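Ribokinase RBSK (Mycobacterium tuberculosis, PDB 3GO6) probably catalyses the ATP- and magnesium-dependent phosphorylation of D-ribose at O-5, supplying D-ribose 5-phosphate for nucleotide synthesis and the pentose phosphate pathway. Local coordinates at residues Ser27-Leu32 against Gln150-Val155; Ala60-Ala65 against Ala246-Ala251; Thr157-Ala162 against Leu186-Ala191. All coordinates share one frame; numbering follows the deposited sequence.

Contact 1: residues Ser27-Leu32 against Gln150-Val155. With RIB (alpha-D-ribofuranose), chain C.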
loop_
_atom_site.group_PDB
_atom_site.type_symbol
_atom_site.label_atom_id
_atom_site.label_comp_id
_atom_site.label_asym_id
_atom_site.label_seq_id
_atom_site.Cartn_x
_atom_site.Cartn_y
_atom_site.Cartn_z
ATOM N N SER A 27 2.170 -14.781 11.993
ATOM C CA SER A 27 2.544 -13.440 11.596
ATOM C C SER A 27 1.541 -12.374 12.005
ATOM O O SER A 27 0.348 -12.641 12.188
ATOM C CB SER A 27 2.699 -13.397 10.079
ATOM O OG SER A 27 1.510 -13.905 9.515
ATOM N N VAL A 28 2.048 -11.157 12.139
ATOM C CA VAL A 28 1.221 -9.996 12.460
ATOM C C VAL A 28 1.733 -8.845 11.593
ATOM O O VAL A 28 2.926 -8.543 11.587
ATOM C CB VAL A 28 1.207 -9.675 14.008
ATOM C CG1 VAL A 28 2.656 -9.502 14.591
ATOM C CG2 VAL A 28 0.288 -8.463 14.334
ATOM N N ASN A 29 0.822 -8.226 10.834
ATOM C CA ASN A 29 1.170 -7.228 9.823
ATOM C C ASN A 29 0.224 -6.065 9.990
ATOM O O ASN A 29 -0.915 -6.267 10.397
ATOM C CB ASN A 29 0.914 -7.767 8.387
ATOM C CG ASN A 29 1.719 -9.006 8.054
ATOM O OD1 ASN A 29 2.897 -9.094 8.379
ATOM N ND2 ASN A 29 1.073 -9.986 7.398
ATOM N N MET A 30 0.663 -4.859 9.650
ATOM C CA MET A 30 -0.302 -3.777 9.388
ATOM C C MET A 30 -0.805 -3.891 7.930
ATOM O O MET A 30 -0.001 -4.012 7.013
ATOM C CB MET A 30 0.340 -2.409 9.645
ATOM C CG MET A 30 -0.653 -1.250 9.557
ATOM S SD MET A 30 -1.817 -1.210 10.937
ATOM C CE MET A 30 -0.724 -0.957 12.359
ATOM N N ASP A 31 -2.131 -3.860 7.741
ATOM C CA ASP A 31 -2.766 -4.092 6.454
ATOM C C ASP A 31 -3.184 -2.776 5.839
ATOM O O ASP A 31 -3.832 -1.952 6.499
ATOM C CB ASP A 31 -4.043 -4.936 6.620
ATOM C CG ASP A 31 -3.763 -6.405 6.905
ATOM O OD1 ASP A 31 -2.600 -6.839 6.760
ATOM O OD2 ASP A 31 -4.723 -7.133 7.278
ATOM N N LEU A 32 -2.851 -2.606 4.568
ATOM C CA LEU A 32 -3.371 -1.491 3.770
ATOM C C LEU A 32 -4.362 -2.135 2.792
ATOM O O LEU A 32 -3.963 -2.912 1.938
ATOM C CB LEU A 32 -2.242 -0.782 3.032
ATOM C CG LEU A 32 -1.198 -0.120 3.954
ATOM C CD1 LEU A 32 -0.056 0.414 3.123
ATOM C CD2 LEU A 32 -1.813 1.004 4.772
ATOM N N GLN A 150 1.104 -20.835 10.367
ATOM C CA GLN A 150 1.058 -20.545 8.921
ATOM C C GLN A 150 2.477 -20.233 8.484
ATOM O O GLN A 150 3.405 -20.339 9.287
ATOM C CB GLN A 150 0.124 -19.364 8.541
ATOM C CG GLN A 150 -1.069 -19.141 9.493
ATOM C CD GLN A 150 -0.629 -18.536 10.842
ATOM O OE1 GLN A 150 0.363 -17.808 10.903
ATOM N NE2 GLN A 150 -1.362 -18.844 11.910
ATOM N N LEU A 151 2.642 -19.856 7.218
ATOM C CA LEU A 151 3.960 -19.885 6.608
ATOM C C LEU A 151 4.539 -18.527 6.204
ATOM O O LEU A 151 5.462 -18.475 5.374
ATOM C CB LEU A 151 3.969 -20.884 5.427
ATOM C CG LEU A 151 3.345 -22.281 5.650
ATOM C CD1 LEU A 151 3.406 -23.126 4.379
ATOM C CD2 LEU A 151 4.012 -23.021 6.804
ATOM N N GLU A 152 4.042 -17.428 6.790
ATOM C CA GLU A 152 4.699 -16.123 6.570
ATOM C C GLU A 152 5.932 -15.959 7.471
ATOM O O GLU A 152 6.863 -15.210 7.144
ATOM C CB GLU A 152 3.739 -14.945 6.784
ATOM C CG GLU A 152 2.466 -14.977 5.898
ATOM C CD GLU A 152 1.580 -13.731 6.111
ATOM O OE1 GLU A 152 1.836 -12.934 7.063
ATOM O OE2 GLU A 152 0.650 -13.528 5.306
ATOM N N ILE A 153 5.921 -16.652 8.606
ATOM C CA ILE A 153 7.089 -16.764 9.470
ATOM C C ILE A 153 8.027 -17.852 8.862
ATOM O O ILE A 153 7.605 -18.598 7.973
ATOM C CB ILE A 153 6.646 -17.179 10.895
ATOM C CG1 ILE A 153 5.870 -18.522 10.857
ATOM C CG2 ILE A 153 5.792 -16.062 11.526
ATOM C CD1 ILE A 153 5.649 -19.178 12.235
ATOM N N PRO A 154 9.288 -17.947 9.341
ATOM C CA PRO A 154 10.177 -19.013 8.847
ATOM C C PRO A 154 9.544 -20.398 9.003
ATOM O O PRO A 154 9.005 -20.718 10.066
ATOM C CB PRO A 154 11.412 -18.885 9.748
ATOM C CG PRO A 154 11.428 -17.399 10.134
ATOM C CD PRO A 154 9.957 -17.084 10.344
ATOM N N VAL A 155 9.595 -21.216 7.951
ATOM C CA VAL A 155 9.031 -22.568 8.057
ATOM C C VAL A 155 9.718 -23.363 9.179
ATOM O O VAL A 155 9.071 -24.137 9.878
ATOM C CB VAL A 155 9.014 -23.338 6.701
ATOM C CG1 VAL A 155 8.334 -24.705 6.880
ATOM C CG2 VAL A 155 8.237 -22.539 5.660
HETATM O O5 RIB C . -5.361 -13.604 5.114
HETATM C C5 RIB C . -5.271 -12.162 5.065
HETATM C C4 RIB C . -3.987 -11.718 5.789
HETATM O O4 RIB C . -2.857 -12.111 4.983
HETATM C C3 RIB C . -3.858 -10.211 5.925
HETATM O O3 RIB C . -4.270 -9.691 7.214
HETATM C C2 RIB C . -2.400 -9.933 5.610
HETATM O O2 RIB C . -1.722 -9.322 6.714
HETATM C C1 RIB C . -1.754 -11.250 5.205
HETATM O O1 RIB C . -0.961 -11.808 6.261
HETATM O O HOH W 1 2.336 -16.779 9.335
HETATM O O HOH W 2 4.218 -11.483 7.717
#
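A chi1 of 53° puts Ser27 OG between its own backbone N and carbonyl carbon, facing Glu152, whose CG lies beside the backbone N (chi1 -57°) and whose extended chain delivers the carboxylate to the serine, to Asn29 and to the sugar. Ser27 OG donates to Glu152 OE1 at 2.7 Å, approaching from well above the carboxylate plane. Asn29 reaches the same oxygen differently, its ND2 lying 3.1 Å from Glu152 OE1 on the syn side and near the planes of both groups. A water that also donates to Asn29 OD1 is a further donor, 2.9 Å from Glu152 OE1, and Lys58 of helix 58-68 touches the glutamate too. Gripped in this way, the carboxylate can turn little about CG-CD, and its other oxygen is left facing the ligand: Glu152 OE2 accepts from ribose O1 at 2.5 Å.

The contact joins the two parts of the ribokinase fold. Ser27 lies between core strand 21-25 and strand 29-35 of the four-stranded lid sheet, whose Leu32 packs on Leu32 of the second subunit; Glu152 belongs to the loop leaving core strand 146-149.

Asn29 ND2 has a second, nearly straight bond (170°), donated to ribose O2 at 3.0 Å. Farther along the strand, the Asp31 carboxylate spans two sugar hydroxyls, with OD1 accepting from O2 and OD2 from O3, each at 2.6 Å. At the backbone end of the glutamate a second water accepts from Glu152 N and donates to Ser27 OG and Gln150 OE1, while Gln150 NE2 is bonded to Gln62. The branch methyl CG2 of Ile153 rests 3.9 Å from Ser27 N.

Contact 2: residues Ala60-Ala65 against Ala246-Ala251. With RIB (alpha-D-ribofuranose), chain C.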
loop_
_atom_site.group_PDB
_atom_site.type_symbol
_atom_site.label_atom_id
_atom_site.label_comp_id
_atom_site.label_asym_id
_atom_site.label_seq_id
_atom_site.Cartn_x
_atom_site.Cartn_y
_atom_site.Cartn_z
ATOM N N ALA A 60 -2.207 -13.201 13.531
ATOM C CA ALA A 60 -3.041 -12.334 14.363
ATOM C C ALA A 60 -4.525 -12.570 14.046
ATOM O O ALA A 60 -5.337 -12.712 14.961
ATOM C CB ALA A 60 -2.670 -10.877 14.108
ATOM N N ASN A 61 -4.873 -12.598 12.762
ATOM C CA ASN A 61 -6.271 -12.789 12.338
ATOM C C ASN A 61 -6.821 -14.127 12.820
ATOM O O ASN A 61 -7.979 -14.216 13.254
ATOM C CB ASN A 61 -6.411 -12.764 10.805
ATOM C CG ASN A 61 -6.092 -11.424 10.194
ATOM O OD1 ASN A 61 -6.021 -10.413 10.887
ATOM N ND2 ASN A 61 -5.918 -11.407 8.869
ATOM N N GLN A 62 -5.998 -15.176 12.718
ATOM C CA GLN A 62 -6.433 -16.511 13.148
ATOM C C GLN A 62 -6.591 -16.592 14.668
ATOM O O GLN A 62 -7.534 -17.215 15.161
ATOM C CB GLN A 62 -5.501 -17.597 12.606
ATOM C CG GLN A 62 -5.646 -17.691 11.083
ATOM C CD GLN A 62 -4.697 -18.635 10.416
ATOM O OE1 GLN A 62 -4.065 -19.455 11.056
ATOM N NE2 GLN A 62 -4.591 -18.515 9.087
ATOM N N ALA A 63 -5.698 -15.927 15.400
ATOM C CA ALA A 63 -5.794 -15.856 16.859
ATOM C C ALA A 63 -7.070 -15.120 17.284
ATOM O O ALA A 63 -7.790 -15.581 18.189
ATOM C CB ALA A 63 -4.523 -15.167 17.438
ATOM N N VAL A 64 -7.361 -13.994 16.640
ATOM C CA VAL A 64 -8.562 -13.202 16.926
ATOM C C VAL A 64 -9.854 -13.998 16.652
ATOM O O VAL A 64 -10.787 -14.009 17.467
ATOM C CB VAL A 64 -8.561 -11.863 16.162
ATOM C CG1 VAL A 64 -9.931 -11.201 16.228
ATOM C CG2 VAL A 64 -7.471 -10.902 16.742
ATOM N N ALA A 65 -9.889 -14.692 15.522
ATOM C CA ALA A 65 -11.044 -15.537 15.189
ATOM C C ALA A 65 -11.238 -16.685 16.187
ATOM O O ALA A 65 -12.375 -16.966 16.618
ATOM C CB ALA A 65 -10.924 -16.075 13.753
ATOM N N ALA A 246 -11.418 -14.005 5.228
ATOM C CA ALA A 246 -12.353 -15.088 5.581
ATOM C C ALA A 246 -11.654 -16.422 5.808
ATOM O O ALA A 246 -12.090 -17.230 6.656
ATOM C CB ALA A 246 -13.458 -15.224 4.541
ATOM N N GLY A 247 -10.594 -16.666 5.038
ATOM C CA GLY A 247 -9.795 -17.886 5.214
ATOM C C GLY A 247 -9.155 -17.967 6.594
ATOM O O GLY A 247 -9.089 -19.032 7.189
ATOM N N ASP A 248 -8.677 -16.828 7.112
ATOM C CA ASP A 248 -8.103 -16.781 8.472
ATOM C C ASP A 248 -9.170 -17.039 9.504
ATOM O O ASP A 248 -8.915 -17.686 10.511
ATOM C CB ASP A 248 -7.464 -15.412 8.740
ATOM C CG ASP A 248 -6.232 -15.179 7.891
ATOM O OD1 ASP A 248 -5.562 -16.185 7.534
ATOM O OD2 ASP A 248 -5.951 -14.002 7.551
ATOM N N VAL A 249 -10.375 -16.518 9.259
ATOM C CA VAL A 249 -11.515 -16.798 10.141
ATOM C C VAL A 249 -11.829 -18.297 10.148
ATOM O O VAL A 249 -11.955 -18.915 11.208
ATOM C CB VAL A 249 -12.778 -15.956 9.774
ATOM C CG1 VAL A 249 -13.964 -16.378 10.656
ATOM C CG2 VAL A 249 -12.502 -14.442 9.978
ATOM N N PHE A 250 -11.937 -18.892 8.962
ATOM C CA PHE A 250 -12.157 -20.348 8.866
ATOM C C PHE A 250 -11.114 -21.105 9.709
ATOM O O PHE A 250 -11.472 -21.974 10.509
ATOM C CB PHE A 250 -12.117 -20.776 7.389
ATOM C CG PHE A 250 -12.304 -22.265 7.171
ATOM C CD1 PHE A 250 -13.544 -22.759 6.743
ATOM C CD2 PHE A 250 -11.245 -23.159 7.368
ATOM C CE1 PHE A 250 -13.737 -24.139 6.534
ATOM C CE2 PHE A 250 -11.420 -24.540 7.172
ATOM C CZ PHE A 250 -12.679 -25.029 6.746
ATOM N N ALA A 251 -9.834 -20.749 9.565
ATOM C CA ALA A 251 -8.745 -21.480 10.232
ATOM C C ALA A 251 -8.801 -21.325 11.749
ATOM O O ALA A 251 -8.642 -22.310 12.494
ATOM C CB ALA A 251 -7.390 -21.026 9.696
HETATM O O5 RIB C . -5.361 -13.604 5.114
HETATM C C5 RIB C . -5.271 -12.162 5.065
HETATM C C4 RIB C . -3.987 -11.718 5.789
HETATM O O4 RIB C . -2.857 -12.111 4.983
HETATM C C3 RIB C . -3.858 -10.211 5.925
HETATM O O3 RIB C . -4.270 -9.691 7.214
HETATM C C2 RIB C . -2.400 -9.933 5.610
HETATM O O2 RIB C . -1.722 -9.322 6.714
HETATM C C1 RIB C . -1.754 -11.250 5.205
HETATM O O1 RIB C . -0.961 -11.808 6.261
#
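Helices 60-65 and 246-251 cross at -50° with their axes 7.7 Å apart, close enough for CA of Gln62 and CA of Asp248 to lie 5.0 Å from each other. In the alpha/beta core of this PfkB-family kinase, the first helix follows the glycine pair Gly56-Gly57 of the sugar site, and the second begins within the Gly-Ala-Gly-Asp sequence that in this family forms the anion hole. Asp248, the predicted proton acceptor, faces helix 60-65, and each of its carboxylate oxygens takes one amide N-H from it. Asn61 ND2 donates to Asp248 OD2 at 2.9 Å, almost straight (171°), on the anti side of the oxygen but tilted out of the carboxylate plane. From across the group at about a right angle comes Gln62, extended beyond CG, so that its NE2 meets Asp248 OD1 at 3.0 Å, again on the anti side; its OE1 is taken by Gln150, which probably keeps the amide from turning over.

Between them the two amides fix the rotation of the carboxylate and turn OD2 to the substrate: ribose O5, the hydroxyl that ribokinases phosphorylate, as presumably here, donates to Asp248 OD2 at 2.5 Å. Asn61 ND2 also bonds ribose O3, more bent (140°), and thus links sugar and acid.

Farther along the helices, away from the sugar, the packing is by small groups. The Ala251 methyl CB lies 3.7 Å from Gln62 CD, and Ala65 CB sits 3.7 Å from Val249 CA, touching backbone more than side chain.

Contact 3: residues Thr157-Ala162 against Leu186-Ala191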
loop_
_atom_site.group_PDB
_atom_site.type_symbol
_atom_site.label_atom_id
_atom_site.label_comp_id
_atom_site.label_asym_id
_atom_site.label_seq_id
_atom_site.Cartn_x
_atom_site.Cartn_y
_atom_site.Cartn_z
ATOM N N THR A 157 10.702 -22.207 11.988
ATOM C CA THR A 157 10.035 -21.807 13.231
ATOM C C THR A 157 8.667 -22.480 13.426
ATOM O O THR A 157 8.355 -22.953 14.523
ATOM C CB THR A 157 9.887 -20.274 13.309
ATOM O OG1 THR A 157 11.196 -19.687 13.311
ATOM C CG2 THR A 157 9.123 -19.855 14.575
ATOM N N ALA A 158 7.840 -22.502 12.383
ATOM C CA ALA A 158 6.621 -23.316 12.375
ATOM C C ALA A 158 6.904 -24.782 12.761
ATOM O O ALA A 158 6.206 -25.360 13.596
ATOM C CB ALA A 158 5.960 -23.255 10.987
ATOM N N LEU A 159 7.939 -25.358 12.136
ATOM C CA LEU A 159 8.361 -26.746 12.378
ATOM C C LEU A 159 8.762 -26.994 13.830
ATOM O O LEU A 159 8.326 -27.972 14.430
ATOM C CB LEU A 159 9.520 -27.133 11.440
ATOM C CG LEU A 159 10.112 -28.549 11.575
ATOM C CD1 LEU A 159 9.055 -29.598 11.285
ATOM C CD2 LEU A 159 11.308 -28.728 10.638
ATOM N N ALA A 160 9.582 -26.112 14.397
ATOM C CA ALA A 160 9.938 -26.200 15.814
ATOM C C ALA A 160 8.720 -26.155 16.726
ATOM O O ALA A 160 8.626 -26.938 17.662
ATOM C CB ALA A 160 10.921 -25.120 16.196
ATOM N N ALA A 161 7.775 -25.245 16.456
ATOM C CA ALA A 161 6.541 -25.192 17.240
ATOM C C ALA A 161 5.769 -26.500 17.106
ATOM O O ALA A 161 5.243 -27.027 18.095
ATOM C CB ALA A 161 5.671 -24.023 16.796
ATOM N N ALA A 162 5.706 -27.025 15.884
ATOM C CA ALA A 162 4.967 -28.274 15.627
ATOM C C ALA A 162 5.546 -29.456 16.407
ATOM O O ALA A 162 4.800 -30.240 16.999
ATOM C CB ALA A 162 4.927 -28.578 14.141
ATOM N N LEU A 186 9.372 -27.687 4.714
ATOM C CA LEU A 186 7.977 -28.016 4.415
ATOM C C LEU A 186 7.756 -29.513 4.463
ATOM O O LEU A 186 6.732 -29.973 4.959
ATOM C CB LEU A 186 7.562 -27.507 3.032
ATOM C CG LEU A 186 7.228 -26.033 2.811
ATOM C CD1 LEU A 186 6.916 -25.791 1.333
ATOM C CD2 LEU A 186 6.067 -25.560 3.705
ATOM N N GLN A 187 8.705 -30.271 3.908
ATOM C CA GLN A 187 8.589 -31.728 3.916
ATOM C C GLN A 187 8.607 -32.279 5.334
ATOM O O GLN A 187 7.834 -33.177 5.650
ATOM C CB GLN A 187 9.662 -32.368 3.038
ATOM C CG GLN A 187 9.404 -32.158 1.557
ATOM C CD GLN A 187 10.648 -32.343 0.717
ATOM O OE1 GLN A 187 11.770 -32.390 1.237
ATOM N NE2 GLN A 187 10.461 -32.428 -0.594
ATOM N N ASP A 188 9.462 -31.716 6.188
ATOM C CA ASP A 188 9.525 -32.097 7.594
ATOM C C ASP A 188 8.248 -31.712 8.335
ATOM O O ASP A 188 7.763 -32.470 9.158
ATOM C CB ASP A 188 10.747 -31.476 8.288
ATOM C CG ASP A 188 12.074 -32.070 7.797
ATOM O OD1 ASP A 188 12.053 -33.121 7.117
ATOM O OD2 ASP A 188 13.137 -31.475 8.082
ATOM N N LEU A 189 7.712 -30.526 8.046
ATOM C CA LEU A 189 6.443 -30.122 8.665
ATOM C C LEU A 189 5.288 -30.996 8.170
ATOM O O LEU A 189 4.458 -31.428 8.962
ATOM C CB LEU A 189 6.157 -28.624 8.432
ATOM C CG LEU A 189 4.940 -27.981 9.125
ATOM C CD1 LEU A 189 4.885 -28.269 10.615
ATOM C CD2 LEU A 189 4.944 -26.482 8.866
ATOM N N ALA A 190 5.249 -31.271 6.869
ATOM C CA ALA A 190 4.167 -32.091 6.294
ATOM C C ALA A 190 4.131 -33.506 6.903
ATOM O O ALA A 190 3.050 -34.054 7.178
ATOM C CB ALA A 190 4.283 -32.144 4.780
ATOM N N ALA A 191 5.317 -34.058 7.157
ATOM C CA ALA A 191 5.484 -35.407 7.740
ATOM C C ALA A 191 4.760 -35.566 9.066
ATOM O O ALA A 191 4.305 -36.661 9.399
ATOM C CB ALA A 191 6.991 -35.736 7.911
#
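The shortest polar bond here, from Ala190 N to Leu186 O at 2.7 Å, lies inside one helix and closes the turn that presents Asp188 and Leu189 to Leu159; the contact itself is apolar. The two helices belong to successive beta-alpha-beta crossovers of the core: helix 155-167 links parallel strands 146-149 and 171-175, and helix 183-192 leads on from 171-175 to 195-199. Their segments run 25° apart, with axes 9.4 Å from each other.

Leu159 has CG anti to the backbone N (chi1 179°), which sends its two methyls over the neighbouring turn. CD1 comes 3.6 Å from Leu189 N, against the main chain, while CD2 lies 3.7 Å from Asp188 CB, nearest the methylene, with the carboxylate oxygen OD2 farther off. Leu189 answers from the other helix, forking between two alanines one turn apart. Toward the sheet, Ala162 and Leu189 also rest on Val172 and Val174 of strand 171-175. One methyl of the fork, Leu189 CD2, stands 4.0 Å from Ala158 CB; the other, CD1, presses closer, 3.5 Å from Ala162 CB.

Overall arrangement
All three contacts are largely buried: the centre of contact 2 lies about 4 Å from the chain centre, that of contact 1 about 10 Å and that of contact 3, edged by partly exposed Asp188, about 16 Å. Contacts 1 and 2, centres about 12 Å apart, bind the same ribose through amides and carboxylates, contact 1 at O1, O2 and O3 and contact 2 at O3 and O5; helix 58-68 of contact 2 lies against both segments of contact 1, and Ser27 O meets Ala60 N at 2.9 Å. Contact 3 is methyl packing between helices flanking the sheet; loop 150-155 of contact 1 runs into its helix 155-167, whereas contact 2 stays about 11 Å away at the nearest atoms.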